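Local coordinates for peroxisomal fatty acid beta-oxidation multifunctional protein MFP2 (Arabidopsis thaliana, PDB 2WTB) that carries out enoyl-CoA hydratase and 3-hydroxyacyl-CoA dehydrogenase steps of peroxisomal fatty acid beta-oxidation during seed germination, at residues D412-C417 against T439-R444; I430-I435 against E461-N466. All blocks are in the same frame, centred on the assembly; numbering follows the deposited sequence.

Contact 1: D412-C417 against T439-R444; sequences DLEKYC and TKSQDR
Glu-414 reaches out from the last turn of its helix and puts one carboxylate oxygen into the bend of the loop at Lys-440 and Ser-441. Glu-414 OE1 accepts two hydrogen bonds: from Lys-440 N at 2.7 Å, nearly straight at 170° and on the syn side, and from Ser-441 OG at 2.8 Å on the anti side. Both donors come from the same face of the carboxylate, each tilted out of its plane. CG stands anti to the backbone N (chi1 180°) and the chain runs on extended, which carries the carboxylate across. Glu-414 OE2 lies 3.1 Å from Thr-439 CB, the two side chains running alongside with opposite headings, while Thr-439 OG1 hydrogen-bonds Gly-436 O. The setting is the Rossmann-type NAD-binding domain, where helix 403-416 meets the loop leading into strand 445-450. Arg-444 crosses the Glu-414 chain at about a right angle: Arg-444 NH2 lies 3.9 Å from Glu-414 CG but 4.8 Å from Glu-414 OE1, opposite charges near yet not in contact. Arg-444 NH2 bonds Ser-441 OG weakly and donates to a water 2.9 Å away, itself within hydrogen-bonding distance of Glu-414 O and Cys-417 O; NH1 bonds Cys-421 O. With an alanine here in place of Glu-414, Lys-440 N and the Ser-441 hydroxyl would probably lose the acceptor they share, leaving the loop less firmly tied to the helix.

Contact 2: I430-I435 against E461-N466; sequences IDLNKI and EIVRTN
Leu-432 and Asn-433, neighbours at the start of a short helix, meet Val-463 and Thr-465 near the end of a strand. The Leu-432 side chain crosses that of Val-463 obliquely, one methyl doing the touching: Leu-432 CD2 lies 3.6 Å from Val-463 CG1 and 3.5 Å from Val-463 O. Next door, Asn-433 and Thr-465 approach from opposite directions. The methyl Thr-465 CG2 sits beyond the O/N end of the amide, 3.0 Å from both Asn-433 ND2 and Asn-433 OD1, a tight fit. Thr-465 chi1, measured to OG1, is -42°; this sets CG2 anti to the backbone N and OG1 beside that N, on the side of Leu-432, with Thr-465 OG1 4.1 Å from Leu-432 CB.

One shell out, the helix start is set by Asp-431 at the N-cap. Asp-431 OD1 accepts from Asn-433 N at 2.8 Å, the donor standing above the carboxylate plane, and also from Asn-492 ND2, so one oxygen links the helix start to the loop after strand 486-491. Leu-432 packs on Asn-492 and Thr-427 as well. On the strand side, Val-463 touches Val-490 and pairs through its backbone with Gly-447, while Thr-465 N bonds to Thr-468 OG1. The contact thus joins the helix after strand 422-425 to strand 459-464, antiparallel to strand 445-450 in the NAD-binding domain's sheet. The N-cap bond is internal to 430-435, the other polar bonds run outward, and none crosses: shape fit, not polar pairing, joins the two segments.

Overall arrangement
Both contacts belong to the NAD-binding domain, and their centres lie about 14 Å apart. They cross along the chain: contact 2 starts at 430-435, between the two segments of contact 1, and 439-444 then comes before 461-466. Helix 432-435 meets strand 459-464 in contact 2, and the loop after that helix, at 439-444, meets helix 403-416 in contact 1. The two differ in kind, the first hydrogen-bonded and centred on a carboxylate, the second van der Waals. Neither is near the predicted hydratase residues Glu-119 and Glu-139, which belong to the N-terminal part of the chain.

Contact 1: D412-C417 against T439-R444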
loop_
_atom_site.group_PDB
_atom_site.type_symbol
_atom_site.label_atom_id
_atom_site.label_comp_id
_atom_site.label_asym_id
_atom_site.label_seq_id
_atom_site.Cartn_x
_atom_site.Cartn_y
_atom_site.Cartn_z
ATOM N N ASP A 412 13.653 -1.860 34.873
ATOM C CA ASP A 412 12.505 -1.270 35.553
ATOM C C ASP A 412 11.198 -1.806 34.980
ATOM O O ASP A 412 10.260 -2.101 35.721
ATOM C CB ASP A 412 12.537 0.256 35.440
ATOM C CG ASP A 412 13.703 0.872 36.188
ATOM O OD1 ASP A 412 14.283 0.189 37.060
ATOM O OD2 ASP A 412 14.038 2.042 35.908
ATOM N N LEU A 413 11.140 -1.924 33.657
ATOM C CA LEU A 413 9.958 -2.456 32.991
ATOM C C LEU A 413 9.588 -3.813 33.570
ATOM O O LEU A 413 8.466 -4.020 34.025
ATOM C CB LEU A 413 10.194 -2.578 31.485
ATOM C CG LEU A 413 10.138 -1.286 30.672
ATOM C CD1 LEU A 413 10.407 -1.572 29.206
ATOM C CD2 LEU A 413 8.790 -0.612 30.848
ATOM N N GLU A 414 10.547 -4.733 33.552
ATOM C CA GLU A 414 10.344 -6.073 34.087
ATOM C C GLU A 414 9.898 -6.023 35.545
ATOM O O GLU A 414 9.227 -6.933 36.032
ATOM C CB GLU A 414 11.633 -6.885 33.963
ATOM C CG GLU A 414 11.535 -8.302 34.493
ATOM C CD GLU A 414 12.882 -8.994 34.532
ATOM O OE1 GLU A 414 12.965 -10.165 34.107
ATOM O OE2 GLU A 414 13.861 -8.361 34.978
ATOM N N LYS A 415 10.269 -4.949 36.236
ATOM C CA LYS A 415 9.955 -4.804 37.652
ATOM C C LYS A 415 8.528 -4.312 37.893
ATOM O O LYS A 415 7.767 -4.941 38.628
ATOM C CB LYS A 415 10.953 -3.863 38.329
ATOM C CG LYS A 415 10.729 -3.699 39.825
ATOM C CD LYS A 415 11.664 -2.662 40.423
ATOM C CE LYS A 415 13.120 -3.074 40.281
ATOM N NZ LYS A 415 14.039 -2.041 40.833
ATOM N N TYR A 416 8.172 -3.194 37.266
ATOM C CA TYR A 416 6.892 -2.538 37.531
ATOM C C TYR A 416 5.743 -3.026 36.645
ATOM O O TYR A 416 4.583 -2.690 36.887
ATOM C CB TYR A 416 7.033 -1.017 37.404
ATOM C CG TYR A 416 8.057 -0.415 38.341
ATOM C CD1 TYR A 416 7.729 -0.105 39.654
ATOM C CD2 TYR A 416 9.353 -0.155 37.911
ATOM C CE1 TYR A 416 8.662 0.447 40.514
ATOM C CE2 TYR A 416 10.292 0.394 38.763
ATOM C CZ TYR A 416 9.942 0.693 40.063
ATOM O OH TYR A 416 10.874 1.240 40.915
ATOM N N CYS A 417 6.062 -3.815 35.625
ATOM C CA CYS A 417 5.046 -4.296 34.693
ATOM C C CYS A 417 4.463 -5.642 35.105
ATOM O O CYS A 417 5.072 -6.379 35.881
ATOM C CB CYS A 417 5.617 -4.401 33.276
ATOM S SG CYS A 417 5.768 -2.829 32.409
ATOM N N THR A 439 17.477 -8.550 32.520
ATOM C CA THR A 439 16.201 -9.175 32.848
ATOM C C THR A 439 16.209 -10.664 32.532
ATOM O O THR A 439 17.180 -11.195 31.993
ATOM C CB THR A 439 15.034 -8.523 32.085
ATOM O OG1 THR A 439 15.027 -8.986 30.728
ATOM C CG2 THR A 439 15.156 -7.004 32.108
ATOM N N LYS A 440 15.115 -11.333 32.878
ATOM C CA LYS A 440 14.917 -12.730 32.520
ATOM C C LYS A 440 13.633 -12.855 31.717
ATOM O O LYS A 440 12.937 -13.868 31.790
ATOM C CB LYS A 440 14.844 -13.605 33.768
ATOM C CG LYS A 440 16.155 -13.714 34.524
ATOM C CD LYS A 440 16.016 -14.598 35.753
ATOM C CE LYS A 440 17.317 -14.657 36.532
ATOM N NZ LYS A 440 18.459 -15.016 35.647
ATOM N N SER A 441 13.326 -11.813 30.951
ATOM C CA SER A 441 12.087 -11.761 30.188
ATOM C C SER A 441 12.356 -11.771 28.689
ATOM O O SER A 441 11.668 -11.096 27.924
ATOM C CB SER A 441 11.296 -10.507 30.563
ATOM O OG SER A 441 11.185 -10.379 31.970
ATOM N N GLN A 442 13.354 -12.545 28.272
ATOM C CA GLN A 442 13.757 -12.582 26.868
ATOM C C GLN A 442 12.619 -13.002 25.942
ATOM O O GLN A 442 12.617 -12.670 24.759
ATOM C CB GLN A 442 14.963 -13.505 26.672
ATOM C CG GLN A 442 16.256 -12.981 27.277
ATOM C CD GLN A 442 16.255 -13.012 28.793
ATOM O OE1 GLN A 442 15.602 -13.855 29.411
ATOM N NE2 GLN A 442 16.995 -12.094 29.402
ATOM N N ASP A 443 11.649 -13.731 26.481
ATOM C CA ASP A 443 10.523 -14.188 25.678
ATOM C C ASP A 443 9.520 -13.063 25.435
ATOM O O ASP A 443 8.702 -13.137 24.516
ATOM C CB ASP A 443 9.828 -15.365 26.355
ATOM C CG ASP A 443 9.160 -14.974 27.655
ATOM O OD1 ASP A 443 9.826 -14.334 28.499
ATOM O OD2 ASP A 443 7.968 -15.305 27.831
ATOM N N ARG A 444 9.591 -12.024 26.260
ATOM C CA ARG A 444 8.646 -10.914 26.185
ATOM C C ARG A 444 9.216 -9.717 25.433
ATOM O O ARG A 444 8.496 -8.763 25.136
ATOM C CB ARG A 444 8.234 -10.468 27.590
ATOM C CG ARG A 444 7.240 -11.376 28.283
ATOM C CD ARG A 444 6.658 -10.691 29.508
ATOM N NE ARG A 444 7.591 -10.667 30.630
ATOM C CZ ARG A 444 7.554 -9.774 31.614
ATOM N NH1 ARG A 444 6.639 -8.815 31.606
ATOM N NH2 ARG A 444 8.439 -9.832 32.599
HETATM O O HOH W 1 7.463 -7.627 34.284
#

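Contact 2: I430-I435 against E461-N466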
loop_
_atom_site.group_PDB
_atom_site.type_symbol
_atom_site.label_atom_id
_atom_site.label_comp_id
_atom_site.label_asym_id
_atom_site.label_seq_id
_atom_site.Cartn_x
_atom_site.Cartn_y
_atom_site.Cartn_z
ATOM N N ILE A 430 20.520 -0.713 18.081
ATOM C CA ILE A 430 20.985 -1.512 19.207
ATOM C C ILE A 430 20.412 -2.927 19.196
ATOM O O ILE A 430 19.218 -3.127 18.975
ATOM C CB ILE A 430 20.673 -0.825 20.553
ATOM C CG1 ILE A 430 21.319 0.562 20.596
ATOM C CG2 ILE A 430 21.157 -1.676 21.715
ATOM C CD1 ILE A 430 21.122 1.294 21.905
ATOM N N ASP A 431 21.286 -3.902 19.432
ATOM C CA ASP A 431 20.908 -5.309 19.490
ATOM C C ASP A 431 19.876 -5.567 20.589
ATOM O O ASP A 431 20.142 -5.341 21.770
ATOM C CB ASP A 431 22.159 -6.165 19.716
ATOM C CG ASP A 431 21.838 -7.624 19.989
ATOM O OD1 ASP A 431 20.690 -8.050 19.745
ATOM O OD2 ASP A 431 22.745 -8.348 20.448
ATOM N N LEU A 432 18.703 -6.048 20.191
ATOM C CA LEU A 432 17.618 -6.326 21.128
ATOM C C LEU A 432 18.041 -7.248 22.277
ATOM O O LEU A 432 17.542 -7.126 23.397
ATOM C CB LEU A 432 16.409 -6.916 20.395
ATOM C CG LEU A 432 15.452 -5.943 19.702
ATOM C CD1 LEU A 432 16.184 -5.081 18.698
ATOM C CD2 LEU A 432 14.341 -6.707 19.017
ATOM N N ASN A 433 18.958 -8.168 21.998
ATOM C CA ASN A 433 19.417 -9.110 23.018
ATOM C C ASN A 433 20.213 -8.462 24.147
ATOM O O ASN A 433 20.244 -8.975 25.266
ATOM C CB ASN A 433 20.221 -10.248 22.386
ATOM C CG ASN A 433 19.335 -11.280 21.724
ATOM O OD1 ASN A 433 19.609 -11.735 20.615
ATOM N ND2 ASN A 433 18.254 -11.646 22.402
ATOM N N LYS A 434 20.853 -7.335 23.853
ATOM C CA LYS A 434 21.643 -6.633 24.856
ATOM C C LYS A 434 20.776 -5.720 25.718
ATOM O O LYS A 434 21.121 -5.417 26.860
ATOM C CB LYS A 434 22.777 -5.842 24.198
ATOM C CG LYS A 434 23.898 -6.716 23.667
ATOM C CD LYS A 434 24.972 -5.891 22.986
ATOM C CE LYS A 434 26.028 -6.781 22.352
ATOM N NZ LYS A 434 27.045 -5.987 21.608
ATOM N N ILE A 435 19.647 -5.290 25.168
ATOM C CA ILE A 435 18.722 -4.436 25.900
ATOM C C ILE A 435 18.101 -5.182 27.081
ATOM O O ILE A 435 17.966 -4.631 28.174
ATOM C CB ILE A 435 17.607 -3.898 24.984
ATOM C CG1 ILE A 435 18.200 -2.993 23.903
ATOM C CG2 ILE A 435 16.566 -3.148 25.795
ATOM C CD1 ILE A 435 17.165 -2.392 22.973
ATOM N N GLU A 461 8.216 -2.627 11.287
ATOM C CA GLU A 461 9.106 -3.773 11.392
ATOM C C GLU A 461 8.975 -4.436 12.756
ATOM O O GLU A 461 9.364 -3.863 13.771
ATOM C CB GLU A 461 10.559 -3.359 11.161
ATOM C CG GLU A 461 11.025 -3.467 9.722
ATOM C CD GLU A 461 12.520 -3.214 9.578
ATOM O OE1 GLU A 461 13.088 -2.490 10.425
ATOM O OE2 GLU A 461 13.125 -3.742 8.620
ATOM N N ILE A 462 8.412 -5.640 12.774
ATOM C CA ILE A 462 8.379 -6.445 13.989
ATOM C C ILE A 462 9.653 -7.272 14.050
ATOM O O ILE A 462 9.808 -8.243 13.310
ATOM C CB ILE A 462 7.155 -7.380 14.022
ATOM C CG1 ILE A 462 5.866 -6.565 14.101
ATOM C CG2 ILE A 462 7.240 -8.330 15.199
ATOM C CD1 ILE A 462 4.621 -7.411 14.092
ATOM N N VAL A 463 10.571 -6.869 14.920
ATOM C CA VAL A 463 11.863 -7.535 15.033
ATOM C C VAL A 463 11.837 -8.628 16.098
ATOM O O VAL A 463 11.759 -8.343 17.293
ATOM C CB VAL A 463 12.986 -6.534 15.364
ATOM C CG1 VAL A 463 14.327 -7.243 15.410
ATOM C CG2 VAL A 463 13.011 -5.408 14.340
ATOM N N ARG A 464 11.906 -9.878 15.653
ATOM C CA ARG A 464 11.903 -11.019 16.561
ATOM C C ARG A 464 13.334 -11.418 16.894
ATOM O O ARG A 464 14.251 -11.161 16.120
ATOM C CB ARG A 464 11.190 -12.208 15.912
ATOM C CG ARG A 464 12.121 -13.067 15.073
ATOM C CD ARG A 464 11.482 -13.527 13.775
ATOM N NE ARG A 464 10.731 -14.765 13.929
ATOM C CZ ARG A 464 10.577 -15.660 12.960
ATOM N NH1 ARG A 464 11.134 -15.453 11.777
ATOM N NH2 ARG A 464 9.876 -16.766 13.176
ATOM N N THR A 465 13.523 -12.047 18.046
ATOM C CA THR A 465 14.821 -12.608 18.390
ATOM C C THR A 465 14.706 -14.121 18.372
ATOM O O THR A 465 13.681 -14.662 17.959
ATOM C CB THR A 465 15.293 -12.160 19.779
ATOM O OG1 THR A 465 15.003 -10.769 19.960
ATOM C CG2 THR A 465 16.786 -12.374 19.918
ATOM N N ASN A 466 15.761 -14.801 18.812
ATOM C CA ASN A 466 15.722 -16.245 18.986
ATOM C C ASN A 466 14.831 -16.600 20.167
ATOM O O ASN A 466 14.394 -17.741 20.310
ATOM C CB ASN A 466 17.127 -16.793 19.235
ATOM C CG ASN A 466 18.126 -16.329 18.201
ATOM O OD1 ASN A 466 19.227 -15.888 18.539
ATOM N ND2 ASN A 466 17.750 -16.422 16.929
#